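Local coordinates for protein kinase, putative (Bodo saltans, PDB 6TLY) that is probably a zinc- and ATP-binding serine/threonine kinase of the unconventional kinetoplastid kinetochore, represented here by its zinc-binding central domain, at residues A5-N13 with A63-H72; V71-G79 with L88-P98. All blocks are in the same frame, centred on the assembly; numbering follows the deposited sequence.

Contact 1: A5-N13 with A63-H72; sequences APGAIQCMN and AESRKFKEVH. With ZN (zinc ion), chain B.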
# COMPACT_ATOMS: atom_id res chain seq x y z
N ALA A 5 7.58 -13.99 0.48
CA ALA A 5 8.33 -14.81 -0.50
C ALA A 5 8.19 -14.17 -1.87
O ALA A 5 7.16 -13.53 -2.09
CB ALA A 5 7.79 -16.21 -0.57
N PRO A 6 9.15 -14.33 -2.81
CA PRO A 6 8.98 -13.75 -4.13
C PRO A 6 7.65 -14.18 -4.78
O PRO A 6 7.34 -15.35 -4.77
CB PRO A 6 10.20 -14.30 -4.87
CG PRO A 6 11.25 -14.47 -3.80
CD PRO A 6 10.46 -14.92 -2.60
N GLY A 7 6.89 -13.19 -5.24
CA GLY A 7 5.57 -13.34 -5.89
C GLY A 7 4.35 -13.44 -4.97
O GLY A 7 3.29 -13.61 -5.54
N ALA A 8 4.48 -13.32 -3.63
CA ALA A 8 3.36 -13.41 -2.64
C ALA A 8 2.55 -12.10 -2.54
O ALA A 8 3.08 -11.15 -3.11
CB ALA A 8 3.95 -13.78 -1.30
N ILE A 9 1.39 -12.03 -1.91
CA ILE A 9 0.75 -10.68 -1.91
C ILE A 9 1.47 -9.78 -0.90
O ILE A 9 1.17 -9.85 0.28
CB ILE A 9 -0.76 -10.71 -1.73
CG1 ILE A 9 -1.42 -11.55 -2.82
CG2 ILE A 9 -1.29 -9.30 -1.71
CD1 ILE A 9 -2.90 -11.50 -2.80
N GLN A 10 2.27 -8.89 -1.43
CA GLN A 10 3.16 -8.05 -0.61
C GLN A 10 3.07 -6.58 -1.00
O GLN A 10 2.68 -6.25 -2.09
CB GLN A 10 4.58 -8.57 -0.79
N CYS A 11 3.54 -5.72 -0.09
CA CYS A 11 3.63 -4.28 -0.37
C CYS A 11 4.96 -3.97 -1.08
O CYS A 11 5.70 -4.87 -1.38
CB CYS A 11 3.57 -3.51 0.94
SG CYS A 11 5.09 -3.75 1.88
N MET A 12 5.26 -2.70 -1.32
CA MET A 12 6.50 -2.35 -2.01
C MET A 12 7.74 -2.65 -1.18
O MET A 12 8.83 -2.75 -1.76
CB MET A 12 6.54 -0.85 -2.40
CG MET A 12 5.29 -0.34 -3.05
SD MET A 12 5.42 1.42 -3.41
CE MET A 12 6.21 1.35 -4.99
N ASN A 13 7.60 -2.73 0.15
CA ASN A 13 8.72 -3.00 1.04
C ASN A 13 8.76 -4.44 1.57
O ASN A 13 9.28 -4.68 2.65
CB ASN A 13 8.75 -1.97 2.16
CG ASN A 13 8.95 -0.59 1.57
OD1 ASN A 13 9.98 -0.31 0.95
ND2 ASN A 13 7.96 0.29 1.69
N ALA A 63 -3.73 -6.42 -6.39
CA ALA A 63 -3.06 -7.28 -5.42
C ALA A 63 -2.92 -8.75 -5.85
O ALA A 63 -1.81 -9.29 -5.85
CB ALA A 63 -3.75 -7.18 -4.07
N GLU A 64 -4.01 -9.35 -6.32
CA GLU A 64 -4.07 -10.74 -6.71
C GLU A 64 -3.36 -10.99 -8.04
O GLU A 64 -2.73 -12.04 -8.18
CB GLU A 64 -5.53 -11.22 -6.68
CG GLU A 64 -6.02 -11.27 -5.23
CD GLU A 64 -7.52 -11.37 -5.04
OE1 GLU A 64 -8.23 -11.57 -6.05
OE2 GLU A 64 -8.00 -11.22 -3.89
N SER A 65 -3.34 -10.01 -8.95
CA SER A 65 -2.59 -10.16 -10.21
C SER A 65 -1.09 -9.77 -10.07
O SER A 65 -0.33 -9.90 -11.04
CB SER A 65 -3.25 -9.38 -11.34
OG SER A 65 -2.99 -7.99 -11.25
N ARG A 66 -0.66 -9.32 -8.88
CA ARG A 66 0.71 -8.90 -8.60
C ARG A 66 1.13 -7.72 -9.45
O ARG A 66 2.25 -7.67 -9.94
CB ARG A 66 1.71 -10.06 -8.69
CG ARG A 66 1.74 -10.87 -7.42
CD ARG A 66 0.63 -11.88 -7.33
NE ARG A 66 0.78 -12.74 -6.15
CZ ARG A 66 -0.18 -13.53 -5.68
NH1 ARG A 66 -1.37 -13.54 -6.25
NH2 ARG A 66 0.05 -14.29 -4.62
N LYS A 67 0.19 -6.78 -9.67
CA LYS A 67 0.49 -5.58 -10.41
C LYS A 67 1.31 -4.67 -9.51
O LYS A 67 1.07 -4.61 -8.31
CB LYS A 67 -0.80 -4.86 -10.83
CG LYS A 67 -1.29 -5.28 -12.20
CD LYS A 67 -2.03 -4.15 -12.89
CE LYS A 67 -1.12 -2.98 -13.19
NZ LYS A 67 -1.88 -1.71 -13.31
N PHE A 68 2.28 -3.99 -10.08
CA PHE A 68 3.14 -3.10 -9.33
C PHE A 68 3.19 -1.73 -9.99
O PHE A 68 2.95 -1.61 -11.19
CB PHE A 68 4.57 -3.69 -9.17
CG PHE A 68 5.26 -4.07 -10.47
CD1 PHE A 68 5.09 -5.33 -11.03
CD2 PHE A 68 6.06 -3.16 -11.15
CE1 PHE A 68 5.72 -5.67 -12.22
CE2 PHE A 68 6.67 -3.50 -12.35
CZ PHE A 68 6.51 -4.76 -12.86
N LYS A 69 3.47 -0.70 -9.19
CA LYS A 69 3.65 0.67 -9.64
C LYS A 69 4.95 0.69 -10.45
O LYS A 69 5.95 0.09 -10.05
CB LYS A 69 3.80 1.58 -8.41
CG LYS A 69 3.57 3.05 -8.66
CD LYS A 69 2.13 3.36 -8.94
CE LYS A 69 1.87 4.83 -8.87
NZ LYS A 69 0.41 5.12 -8.83
N GLU A 70 4.94 1.36 -11.60
CA GLU A 70 6.11 1.46 -12.45
C GLU A 70 7.06 2.60 -12.03
O GLU A 70 8.10 2.76 -12.64
CB GLU A 70 5.71 1.57 -13.93
CG GLU A 70 5.16 0.27 -14.50
CD GLU A 70 4.18 0.45 -15.65
OE1 GLU A 70 4.62 0.91 -16.73
OE2 GLU A 70 2.99 0.12 -15.47
N VAL A 71 6.68 3.42 -11.03
CA VAL A 71 7.54 4.48 -10.47
C VAL A 71 7.60 4.33 -8.96
O VAL A 71 6.56 4.28 -8.31
CB VAL A 71 7.15 5.93 -10.87
CG1 VAL A 71 8.20 6.91 -10.33
CG2 VAL A 71 7.04 6.08 -12.39
N HIS A 72 8.81 4.26 -8.38
CA HIS A 72 8.98 4.13 -6.94
C HIS A 72 9.73 5.36 -6.42
O HIS A 72 10.69 5.80 -7.03
CB HIS A 72 9.81 2.88 -6.61
CG HIS A 72 9.15 1.56 -6.93
ND1 HIS A 72 9.75 0.36 -6.61
CD2 HIS A 72 7.97 1.30 -7.53
CE1 HIS A 72 8.93 -0.59 -7.03
NE2 HIS A 72 7.84 -0.07 -7.57
ZN ZN B . 4.78 -2.64 4.05

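Contact 2: V71-G79 with L88-P98; sequences VHFLCAKCG and LQYHSRGCRGP. With ZN (zinc ion), chain D.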
# COMPACT_ATOMS: atom_id res chain seq x y z
N VAL A 71 6.68 3.42 -11.03
CA VAL A 71 7.54 4.48 -10.47
C VAL A 71 7.60 4.33 -8.96
O VAL A 71 6.56 4.28 -8.31
CB VAL A 71 7.15 5.93 -10.87
CG1 VAL A 71 8.20 6.91 -10.33
CG2 VAL A 71 7.04 6.08 -12.39
N HIS A 72 8.81 4.26 -8.38
CA HIS A 72 8.98 4.13 -6.94
C HIS A 72 9.73 5.36 -6.42
O HIS A 72 10.69 5.80 -7.03
CB HIS A 72 9.81 2.88 -6.61
CG HIS A 72 9.15 1.56 -6.93
ND1 HIS A 72 9.75 0.36 -6.61
CD2 HIS A 72 7.97 1.30 -7.53
CE1 HIS A 72 8.93 -0.59 -7.03
NE2 HIS A 72 7.84 -0.07 -7.57
N PHE A 73 9.28 5.92 -5.28
CA PHE A 73 9.90 7.06 -4.62
C PHE A 73 10.51 6.54 -3.32
O PHE A 73 9.81 5.97 -2.50
CB PHE A 73 8.88 8.16 -4.33
CG PHE A 73 8.28 8.72 -5.60
CD1 PHE A 73 7.18 8.11 -6.19
CD2 PHE A 73 8.85 9.80 -6.25
CE1 PHE A 73 6.65 8.60 -7.38
CE2 PHE A 73 8.34 10.27 -7.45
CZ PHE A 73 7.23 9.67 -8.00
N LEU A 74 11.81 6.73 -3.12
CA LEU A 74 12.51 6.19 -1.97
C LEU A 74 12.94 7.26 -0.99
O LEU A 74 13.41 8.34 -1.39
CB LEU A 74 13.75 5.41 -2.44
CG LEU A 74 13.50 3.98 -2.96
CD1 LEU A 74 12.93 3.98 -4.36
CD2 LEU A 74 14.80 3.19 -2.98
N CYS A 75 12.87 6.93 0.30
CA CYS A 75 13.34 7.82 1.34
C CYS A 75 14.85 7.66 1.44
O CYS A 75 15.34 6.54 1.62
CB CYS A 75 12.66 7.51 2.68
SG CYS A 75 13.34 8.45 4.06
N ALA A 76 15.59 8.77 1.34
CA ALA A 76 17.04 8.71 1.43
C ALA A 76 17.51 8.30 2.83
O ALA A 76 18.56 7.71 2.95
CB ALA A 76 17.64 10.07 1.07
N LYS A 77 16.72 8.61 3.87
CA LYS A 77 17.15 8.37 5.24
C LYS A 77 16.95 6.93 5.75
O LYS A 77 17.77 6.48 6.55
CB LYS A 77 16.46 9.38 6.16
CG LYS A 77 16.88 10.80 5.78
CD LYS A 77 15.95 11.85 6.35
CE LYS A 77 14.69 12.00 5.55
NZ LYS A 77 13.89 13.16 6.04
N CYS A 78 15.93 6.20 5.25
CA CYS A 78 15.71 4.82 5.72
C CYS A 78 15.62 3.77 4.61
O CYS A 78 15.60 2.58 4.90
CB CYS A 78 14.50 4.76 6.64
SG CYS A 78 12.91 5.05 5.81
N GLY A 79 15.51 4.21 3.36
CA GLY A 79 15.42 3.33 2.20
C GLY A 79 14.01 2.89 1.84
O GLY A 79 13.82 2.20 0.85
N LEU A 88 5.75 9.84 0.07
CA LEU A 88 7.15 9.98 0.49
C LEU A 88 7.31 11.28 1.31
O LEU A 88 7.97 11.25 2.35
CB LEU A 88 8.10 10.01 -0.73
CG LEU A 88 9.56 10.42 -0.45
CD1 LEU A 88 10.23 9.39 0.45
CD2 LEU A 88 10.34 10.57 -1.74
N GLN A 89 6.71 12.38 0.85
CA GLN A 89 6.82 13.66 1.55
C GLN A 89 6.21 13.62 2.95
O GLN A 89 6.84 14.13 3.87
CB GLN A 89 6.25 14.80 0.70
CG GLN A 89 7.18 15.14 -0.46
CD GLN A 89 6.56 16.09 -1.44
OE1 GLN A 89 5.33 16.22 -1.52
NE2 GLN A 89 7.39 16.77 -2.23
N TYR A 90 5.05 12.95 3.12
CA TYR A 90 4.44 12.81 4.46
C TYR A 90 5.38 12.01 5.37
O TYR A 90 5.62 12.42 6.49
CB TYR A 90 3.09 12.09 4.41
CG TYR A 90 1.98 12.80 3.67
CD1 TYR A 90 1.93 14.19 3.62
CD2 TYR A 90 0.94 12.10 3.09
CE1 TYR A 90 0.90 14.85 2.97
CE2 TYR A 90 -0.09 12.75 2.42
CZ TYR A 90 -0.12 14.12 2.39
OH TYR A 90 -1.14 14.75 1.71
N HIS A 91 5.97 10.91 4.86
CA HIS A 91 6.91 10.09 5.62
C HIS A 91 8.15 10.90 6.02
O HIS A 91 8.55 10.87 7.18
CB HIS A 91 7.36 8.86 4.79
CG HIS A 91 8.54 8.11 5.34
ND1 HIS A 91 8.40 7.16 6.34
CD2 HIS A 91 9.86 8.20 5.02
CE1 HIS A 91 9.61 6.69 6.58
NE2 HIS A 91 10.52 7.29 5.80
N SER A 92 8.79 11.54 5.04
CA SER A 92 10.04 12.27 5.19
C SER A 92 10.00 13.38 6.26
O SER A 92 10.99 13.59 6.95
CB SER A 92 10.49 12.83 3.84
OG SER A 92 11.87 13.18 3.88
N ARG A 93 8.85 14.03 6.43
CA ARG A 93 8.67 15.08 7.44
C ARG A 93 9.01 14.56 8.85
O ARG A 93 9.65 15.26 9.63
CB ARG A 93 7.23 15.59 7.38
CG ARG A 93 6.92 16.68 8.40
CD ARG A 93 6.98 18.07 7.80
NE ARG A 93 6.05 18.22 6.68
CZ ARG A 93 6.07 19.23 5.81
NH1 ARG A 93 6.98 20.20 5.93
NH2 ARG A 93 5.19 19.28 4.82
N GLY A 94 8.65 13.30 9.12
CA GLY A 94 8.89 12.66 10.40
C GLY A 94 10.00 11.63 10.42
O GLY A 94 10.16 10.94 11.42
N CYS A 95 10.81 11.53 9.36
CA CYS A 95 11.89 10.54 9.30
C CYS A 95 13.27 11.14 9.39
O CYS A 95 13.62 12.00 8.59
CB CYS A 95 11.77 9.63 8.07
SG CYS A 95 13.06 8.35 7.98
N ARG A 96 14.05 10.67 10.34
CA ARG A 96 15.47 11.03 10.50
C ARG A 96 16.39 9.80 10.39
O ARG A 96 17.58 9.89 10.68
CB ARG A 96 15.72 11.70 11.86
CG ARG A 96 14.77 12.84 12.12
CD ARG A 96 15.32 14.20 11.73
NE ARG A 96 14.42 15.25 12.20
CZ ARG A 96 14.41 15.74 13.44
NH1 ARG A 96 15.26 15.27 14.35
NH2 ARG A 96 13.53 16.67 13.79
N GLY A 97 15.83 8.65 10.02
CA GLY A 97 16.57 7.41 9.91
C GLY A 97 15.70 6.21 10.22
O GLY A 97 14.50 6.34 10.50
N PRO A 98 16.29 5.02 10.13
CA PRO A 98 15.51 3.80 10.37
C PRO A 98 14.93 3.68 11.79
O PRO A 98 15.57 4.09 12.75
CB PRO A 98 16.51 2.68 10.09
CG PRO A 98 17.87 3.31 10.19
CD PRO A 98 17.69 4.73 9.76
ZN ZN D . 12.46 7.32 5.97

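Contact 1: A5-N13 with A63-H72
R66 reaches from a Schellman motif, where the chain leaves helix 60-65 with positive phi, to grip the type II turn running from A5 to A8. A hydrogen bond runs from R66 NE to G7 O, 2.7 Å long and bent to 144° at the hydrogen, with the oxygen lying 22° out of the guanidinium plane. On its other side the group turns back to its own helix end: NH1 of R66 donates to E64 O at 2.8 Å, nearly in plane. Two carbonyls thus fix the rotation of the flat group.

Metal binding enters through C11, whose SG joins H15, C51 and C54 around zinc in the C1-like part of the domain. A weak hydrogen bond from N13 N also reaches the C11 sulfur. Next along the chain, M12 bends at chi3, which places its CE methyl over a face of the H72 imidazole, though how closely the two approach is doubtful.

Apolar contacts accompany the arginine bond. I9 lays CG1 over one guanidinium face, 3.6 Å from R66 NH2, the two side chains crossing at about a right angle, while CD1 rests against E64 CG. Y49 of strand 48-51 touches both I9 and A63, and E64 OE2 is hydrogen-bonded to the hydroxyls of Y47 and Y49. Because chi1 of -58° sets I9 CG2 anti to the backbone N, that branch meets A63 CB at 4.0 Å.

Contact 2: V71-G79 with L88-P98
Strand 73-74 runs into the turn carrying C75 and C78, and the end of helix 85-93 with the loop beyond it closes over that turn, K77 and C78 meeting G97 and P98 at CA separations of 4.8 Å. This is a C2H2-type zinc finger in which a cysteine takes the place of the second histidine. C75, C78 and C95 each give a thiolate to zinc, and H91 NE2 completes the tetrahedral set at 1.9 Å. C78, with SG between its backbone N and carbonyl carbon (chi1 68°), reaches the metal at 2.3 Å from that sulfur. The sulfurs of C75 and C78 lie at the imidazole edge, consistent with NE2 and the sulfurs binding the same zinc.

Outside the metal, K77 bends at chi3 (-80°) and plants its ammonium where the helix ends. NZ of K77 donates to C95 O at 2.8 Å, to S92 OG at 3.0 Å and to S92 O at 3.1 Å; the last carbonyl also accepts from C95 N, from the opposite face. With alanine in place of S92, the K77 ammonium is likely to lose its hydroxyl acceptor and rest on the two carbonyls alone.

L88 packs at the strand end of the contact, CD1 at 3.6 Å from C75 CA and CD2 against F73 CB. Strand 81-82 pairs antiparallel with 73-74, and its F82 touches L88 and meets the H91 ring, so the helix packs against the hairpin.

In the fold
Contact 1 comes first along the chain, and the two overlap at V71 and H72, with centres about 19 Å apart. Contact 1 sets the N-terminal loop before strand 18-20 against helix 60-65 and the linker after it, in the part resembling a C1 domain. Contact 2 joins strand 73-74 to helix 85-93 in the C2H2-type finger. Of the domain's three zinc sites they involve two: contact 1 contributes one ligand to its site, whereas contact 2 holds a complete one. Strand 81-82 bridges them: K81 touches M12 and H72, while F82 packs inside the finger, consistent with the finger being docked on the preceding zinc-binding part.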